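Local coordinates for hypothetical protein XAC2396 (Xanthomonas axonopodis pv. citri, PDB 2G3W), which is of unknown function but has a compact YaeQ fold built around a variation of the PD-(D/E)XK nuclease motif, at residues Gln31-Leu45 with Thr139-Phe152. Residues are numbered along the deposited sequence; the frame is centred on the assembly and turned at random.
Sequences QHPSETDERLMVRLL and TEALGALIQRGMRF. With ACT (acetate ion), chain C.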
loop_
_atom_site.group_PDB
_atom_site.type_symbol
_atom_site.label_atom_id
_atom_site.label_comp_id
_atom_site.label_asym_id
_atom_site.label_seq_id
_atom_site.Cartn_x
_atom_site.Cartn_y
_atom_site.Cartn_z
ATOM N N GLN A 31 -16.809 -26.561 0.562
ATOM C CA GLN A 31 -16.257 -26.237 1.887
ATOM C C GLN A 31 -15.715 -27.495 2.576
ATOM O O GLN A 31 -16.478 -28.373 2.964
ATOM C CB GLN A 31 -17.309 -25.592 2.785
ATOM C CG GLN A 31 -16.746 -25.170 4.149
ATOM C CD GLN A 31 -17.705 -24.286 4.935
ATOM O OE1 GLN A 31 -18.825 -24.033 4.502
ATOM N NE2 GLN A 31 -17.257 -23.803 6.093
ATOM N N HIS A 32 -14.396 -27.565 2.706
ATOM C CA HIS A 32 -13.716 -28.712 3.337
ATOM C C HIS A 32 -14.216 -28.849 4.779
ATOM O O HIS A 32 -14.536 -27.847 5.408
ATOM C CB HIS A 32 -12.194 -28.465 3.304
ATOM C CG HIS A 32 -11.373 -29.596 3.860
ATOM N ND1 HIS A 32 -10.872 -30.614 3.076
ATOM C CD2 HIS A 32 -10.954 -29.854 5.124
ATOM C CE1 HIS A 32 -10.195 -31.459 3.836
ATOM N NE2 HIS A 32 -10.232 -31.022 5.083
ATOM N N PRO A 33 -14.317 -30.086 5.300
ATOM C CA PRO A 33 -14.712 -30.235 6.705
ATOM C C PRO A 33 -13.827 -29.466 7.704
ATOM O O PRO A 33 -14.320 -29.073 8.745
ATOM C CB PRO A 33 -14.629 -31.748 6.935
ATOM C CG PRO A 33 -14.787 -32.334 5.591
ATOM C CD PRO A 33 -14.132 -31.394 4.644
ATOM N N SER A 34 -12.553 -29.226 7.383
ATOM C CA SER A 34 -11.668 -28.441 8.268
ATOM C C SER A 34 -11.688 -26.917 8.021
ATOM O O SER A 34 -11.002 -26.133 8.732
ATOM C CB SER A 34 -10.223 -28.985 8.224
ATOM O OG SER A 34 -10.149 -30.298 8.769
ATOM N N GLU A 35 -12.484 -26.481 7.040
ATOM C CA GLU A 35 -12.547 -25.065 6.656
ATOM C C GLU A 35 -13.713 -24.387 7.345
ATOM O O GLU A 35 -14.859 -24.810 7.178
ATOM C CB GLU A 35 -12.688 -24.938 5.130
ATOM C CG GLU A 35 -12.792 -23.499 4.585
ATOM C CD GLU A 35 -12.718 -23.486 3.064
ATOM O OE1 GLU A 35 -13.248 -24.445 2.472
ATOM O OE2 GLU A 35 -12.128 -22.551 2.451
ATOM N N THR A 36 -13.426 -23.339 8.114
ATOM C CA THR A 36 -14.475 -22.607 8.847
ATOM C C THR A 36 -15.302 -21.800 7.874
ATOM O O THR A 36 -14.847 -21.514 6.746
ATOM C CB THR A 36 -13.898 -21.602 9.870
ATOM O OG1 THR A 36 -12.965 -20.720 9.214
ATOM C CG2 THR A 36 -13.227 -22.322 11.039
ATOM N N ASP A 37 -16.490 -21.391 8.312
ATOM C CA ASP A 37 -17.308 -20.426 7.550
ATOM C C ASP A 37 -16.549 -19.135 7.228
ATOM O O ASP A 37 -16.605 -18.623 6.109
ATOM C CB ASP A 37 -18.577 -20.098 8.335
ATOM C CG ASP A 37 -19.522 -21.263 8.421
ATOM O OD1 ASP A 37 -19.302 -22.326 7.787
ATOM O OD2 ASP A 37 -20.521 -21.109 9.124
ATOM N N GLU A 38 -15.845 -18.604 8.226
ATOM C CA GLU A 38 -14.979 -17.445 8.045
ATOM C C GLU A 38 -13.949 -17.665 6.912
ATOM O O GLU A 38 -13.838 -16.832 6.032
ATOM C CB GLU A 38 -14.243 -17.126 9.350
ATOM C CG GLU A 38 -13.252 -15.952 9.251
ATOM C CD GLU A 38 -12.567 -15.597 10.591
ATOM O OE1 GLU A 38 -12.610 -16.404 11.540
ATOM O OE2 GLU A 38 -11.980 -14.500 10.700
ATOM N N ARG A 39 -13.188 -18.762 6.947
ATOM C CA ARG A 39 -12.169 -19.025 5.892
ATOM C C ARG A 39 -12.836 -19.155 4.543
ATOM O O ARG A 39 -12.329 -18.613 3.548
ATOM C CB ARG A 39 -11.406 -20.325 6.159
ATOM C CG ARG A 39 -10.127 -20.445 5.311
ATOM C CD ARG A 39 -9.433 -21.765 5.628
ATOM N NE ARG A 39 -8.158 -21.890 4.922
ATOM C CZ ARG A 39 -8.027 -22.108 3.617
ATOM N NH1 ARG A 39 -9.112 -22.267 2.835
ATOM N NH2 ARG A 39 -6.796 -22.199 3.095
ATOM N N LEU A 40 -13.987 -19.840 4.487
ATOM C CA LEU A 40 -14.703 -19.942 3.193
ATOM C C LEU A 40 -15.050 -18.557 2.629
ATOM O O LEU A 40 -14.893 -18.279 1.424
ATOM C CB LEU A 40 -15.956 -20.829 3.319
ATOM C CG LEU A 40 -16.447 -21.076 1.893
ATOM C CD1 LEU A 40 -16.340 -22.500 1.509
ATOM C CD2 LEU A 40 -17.812 -20.466 1.614
HETATM N N MSE A 41 -15.533 -17.671 3.483
HETATM C CA MSE A 41 -15.928 -16.345 3.024
HETATM C C MSE A 41 -14.695 -15.491 2.647
HETATM O O MSE A 41 -14.759 -14.650 1.748
HETATM C CB MSE A 41 -16.862 -15.625 4.052
HETATM C CG MSE A 41 -18.210 -16.350 4.294
HETATM SE SE MSE A 41 -19.247 -16.396 2.668
HETATM C CE MSE A 41 -19.594 -14.500 2.537
ATOM N N VAL A 42 -13.579 -15.719 3.310
ATOM C CA VAL A 42 -12.310 -15.061 2.926
ATOM C C VAL A 42 -11.912 -15.561 1.529
ATOM O O VAL A 42 -11.453 -14.751 0.692
ATOM C CB VAL A 42 -11.163 -15.303 3.927
ATOM C CG1 VAL A 42 -9.813 -14.743 3.397
ATOM C CG2 VAL A 42 -11.453 -14.607 5.270
ATOM N N ARG A 43 -12.116 -16.863 1.242
ATOM C CA ARG A 43 -11.825 -17.354 -0.109
ATOM C C ARG A 43 -12.746 -16.718 -1.148
ATOM O O ARG A 43 -12.328 -16.373 -2.253
ATOM C CB ARG A 43 -12.014 -18.859 -0.232
ATOM C CG ARG A 43 -11.033 -19.773 0.467
ATOM C CD ARG A 43 -10.993 -21.059 -0.431
ATOM N NE ARG A 43 -12.103 -21.959 -0.075
ATOM C CZ ARG A 43 -12.819 -22.698 -0.904
ATOM N NH1 ARG A 43 -12.657 -22.629 -2.228
ATOM N NH2 ARG A 43 -13.775 -23.472 -0.393
ATOM N N LEU A 44 -14.029 -16.615 -0.815
ATOM C CA LEU A 44 -14.974 -15.940 -1.698
ATOM C C LEU A 44 -14.560 -14.477 -1.897
ATOM O O LEU A 44 -14.514 -13.986 -3.022
ATOM C CB LEU A 44 -16.398 -16.036 -1.146
ATOM C CG LEU A 44 -17.459 -15.448 -2.057
ATOM C CD1 LEU A 44 -17.507 -16.253 -3.385
ATOM C CD2 LEU A 44 -18.787 -15.425 -1.343
ATOM N N LEU A 45 -14.268 -13.777 -0.807
ATOM C CA LEU A 45 -13.762 -12.404 -0.901
ATOM C C LEU A 45 -12.486 -12.329 -1.783
ATOM O O LEU A 45 -12.323 -11.375 -2.569
ATOM C CB LEU A 45 -13.521 -11.806 0.517
ATOM C CG LEU A 45 -12.855 -10.427 0.589
ATOM C CD1 LEU A 45 -13.653 -9.342 -0.065
ATOM C CD2 LEU A 45 -12.526 -10.066 2.040
ATOM N N THR A 139 -13.660 -10.079 8.810
ATOM C CA THR A 139 -13.739 -11.417 8.235
ATOM C C THR A 139 -14.687 -12.293 9.062
ATOM O O THR A 139 -15.478 -13.071 8.511
ATOM C CB THR A 139 -12.324 -12.068 8.047
ATOM O OG1 THR A 139 -11.625 -12.097 9.299
ATOM C CG2 THR A 139 -11.490 -11.234 7.067
ATOM N N GLU A 140 -14.647 -12.131 10.384
ATOM C CA GLU A 140 -15.523 -12.923 11.244
ATOM C C GLU A 140 -17.002 -12.545 11.062
ATOM O O GLU A 140 -17.882 -13.418 11.056
ATOM C CB GLU A 140 -15.077 -12.801 12.690
ATOM C CG GLU A 140 -15.800 -13.748 13.627
ATOM C CD GLU A 140 -15.219 -13.687 15.015
ATOM O OE1 GLU A 140 -14.166 -13.026 15.174
ATOM O OE2 GLU A 140 -15.811 -14.286 15.935
ATOM N N ALA A 141 -17.257 -11.249 10.877
ATOM C CA ALA A 141 -18.589 -10.752 10.484
ATOM C C ALA A 141 -18.975 -11.274 9.102
ATOM O O ALA A 141 -20.144 -11.577 8.846
ATOM C CB ALA A 141 -18.600 -9.219 10.491
ATOM N N LEU A 142 -17.999 -11.382 8.198
ATOM C CA LEU A 142 -18.298 -11.875 6.840
ATOM C C LEU A 142 -18.661 -13.342 6.848
ATOM O O LEU A 142 -19.554 -13.759 6.132
ATOM C CB LEU A 142 -17.166 -11.587 5.865
ATOM C CG LEU A 142 -17.350 -11.822 4.368
ATOM C CD1 LEU A 142 -18.535 -11.030 3.721
ATOM C CD2 LEU A 142 -16.018 -11.479 3.691
ATOM N N GLY A 143 -17.974 -14.118 7.680
ATOM C CA GLY A 143 -18.301 -15.521 7.855
ATOM C C GLY A 143 -19.719 -15.730 8.337
ATOM O O GLY A 143 -20.316 -16.757 8.069
ATOM N N ALA A 144 -20.277 -14.760 9.049
ATOM C CA ALA A 144 -21.643 -14.909 9.561
ATOM C C ALA A 144 -22.689 -14.719 8.465
ATOM O O ALA A 144 -23.864 -15.046 8.662
ATOM C CB ALA A 144 -21.897 -13.936 10.738
ATOM N N LEU A 145 -22.265 -14.201 7.310
ATOM C CA LEU A 145 -23.199 -13.980 6.197
ATOM C C LEU A 145 -23.253 -15.183 5.256
ATOM O O LEU A 145 -23.944 -15.137 4.229
ATOM C CB LEU A 145 -22.802 -12.725 5.404
ATOM C CG LEU A 145 -22.852 -11.366 6.121
ATOM C CD1 LEU A 145 -22.544 -10.244 5.169
ATOM C CD2 LEU A 145 -24.204 -11.106 6.780
ATOM N N ILE A 146 -22.537 -16.250 5.603
ATOM C CA ILE A 146 -22.506 -17.467 4.794
ATOM C C ILE A 146 -23.925 -18.090 4.629
ATOM O O ILE A 146 -24.726 -18.110 5.553
ATOM C CB ILE A 146 -21.507 -18.491 5.341
ATOM C CG1 ILE A 146 -21.067 -19.475 4.244
ATOM C CG2 ILE A 146 -22.088 -19.244 6.549
ATOM C CD1 ILE A 146 -19.875 -20.296 4.689
ATOM N N GLN A 147 -24.216 -18.552 3.422
ATOM C CA GLN A 147 -25.460 -19.273 3.131
ATOM C C GLN A 147 -25.143 -20.350 2.106
ATOM O O GLN A 147 -24.071 -20.352 1.551
ATOM C CB GLN A 147 -26.514 -18.321 2.573
ATOM C CG GLN A 147 -26.874 -17.155 3.492
ATOM C CD GLN A 147 -27.975 -16.307 2.911
ATOM O OE1 GLN A 147 -28.996 -16.072 3.553
ATOM N NE2 GLN A 147 -27.783 -15.855 1.679
ATOM N N ARG A 148 -26.061 -21.288 1.866
ATOM C CA ARG A 148 -25.823 -22.305 0.839
ATOM C C ARG A 148 -25.903 -21.706 -0.561
ATOM O O ARG A 148 -25.159 -22.098 -1.444
ATOM C CB ARG A 148 -26.814 -23.463 0.986
ATOM C CG ARG A 148 -26.626 -24.258 2.254
ATOM C CD ARG A 148 -25.489 -25.233 2.141
ATOM N NE ARG A 148 -25.496 -26.154 3.271
ATOM C CZ ARG A 148 -25.752 -27.460 3.194
ATOM N NH1 ARG A 148 -25.730 -28.191 4.304
ATOM N NH2 ARG A 148 -26.005 -28.042 2.024
ATOM N N GLY A 149 -26.811 -20.754 -0.755
ATOM C CA GLY A 149 -26.944 -20.039 -2.037
ATOM C C GLY A 149 -26.796 -18.545 -1.837
ATOM O O GLY A 149 -27.701 -17.900 -1.321
HETATM N N MSE A 150 -25.664 -17.979 -2.246
HETATM C CA MSE A 150 -25.358 -16.576 -1.922
HETATM C C MSE A 150 -25.407 -15.664 -3.129
HETATM O O MSE A 150 -25.102 -16.083 -4.247
HETATM C CB MSE A 150 -23.979 -16.460 -1.260
HETATM C CG MSE A 150 -23.780 -17.470 -0.149
HETATM SE SE MSE A 150 -22.117 -17.175 0.762
HETATM C CE MSE A 150 -22.837 -15.903 1.865
ATOM N N ARG A 151 -25.782 -14.410 -2.893
ATOM C CA ARG A 151 -25.699 -13.360 -3.921
ATOM C C ARG A 151 -25.076 -12.106 -3.315
ATOM O O ARG A 151 -25.616 -11.568 -2.353
ATOM C CB ARG A 151 -27.082 -13.041 -4.493
ATOM C CG ARG A 151 -27.544 -14.000 -5.577
ATOM C CD ARG A 151 -29.065 -14.028 -5.711
ATOM N NE ARG A 151 -29.485 -14.489 -7.036
ATOM N N PHE A 152 -23.943 -11.666 -3.861
ATOM C CA PHE A 152 -23.250 -10.471 -3.381
ATOM C C PHE A 152 -22.996 -9.436 -4.471
ATOM O O PHE A 152 -22.588 -9.774 -5.595
ATOM C CB PHE A 152 -21.904 -10.827 -2.727
ATOM C CG PHE A 152 -22.034 -11.388 -1.342
ATOM C CD1 PHE A 152 -22.123 -10.541 -0.231
ATOM C CD2 PHE A 152 -22.068 -12.762 -1.141
ATOM C CE1 PHE A 152 -22.256 -11.068 1.050
ATOM C CE2 PHE A 152 -22.214 -13.292 0.129
ATOM C CZ PHE A 152 -22.301 -12.447 1.228
HETATM C C ACT C . -26.478 -26.365 -1.737
HETATM O O ACT C . -25.824 -27.059 -0.900
HETATM O OXT ACT C . -27.725 -26.507 -1.735
HETATM C CH3 ACT C . -25.817 -25.386 -2.675
HETATM O O HOH W 1 -21.004 -18.653 10.177
#
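The selenomethionine Met-41 and Gly-143 mark the middle of this contact, where helix 37-45 crosses helix 139-143 almost at a right angle (99°). The axes of the two segments come within 7.8 Å. Backbone meets backbone here: Glu-38 CA lies 3.8 Å from Gly-143 CA, an approach that suits a residue without a side chain. Apolar contacts fill the wedge between helix 37-45, the turn after Gly-143 and strand 149-152. Met-41 leaves its helix with CG beside the backbone N (chi1 -62°) and bends at chi2 and chi3, which sets selenium and methyl among Ile-146, Met-150 and Phe-152. Its CG passes 3.4 Å from Leu-142 O. Its SE meets Met-150 SE tip to tip at 3.5 Å, and its CE reaches Phe-152 CZ obliquely to the ring. Leu-142 packs against Met-41 and, crosswise, against Leu-45. Ile-146 CD1 sits between Leu-40 CD2 and Asp-37 OD1, 3.7 Å from each, and CG2 lies against OD2 of the same carboxylate.

The polar contacts flank the apolar packing. With CG anti to the backbone N (chi1 177°) and the chain extended beyond it, Glu-38 brings OE2 within 2.8 Å of Thr-139 OG1, whose proton may instead go to Ser-136 O. One water donates to both Asp-37 OD2 and Gly-143 O. Gln-31 NE2 donates, in its own amide plane, to the anti lone pair of Asp-37 OD1, and also binds Glu-35 O. Arg-43 grips buried Glu-35 side-on through NE and NH2.

Leu-44 carries helix 37-45 onto Ala-10 of strand 6-16, and Leu-142 carries the second helix onto Met-163 of strand 160-165. Apolar packing thus holds the segments together; bonds inside 31-45 shape its loop and helix start, while Glu-38 and the water link across.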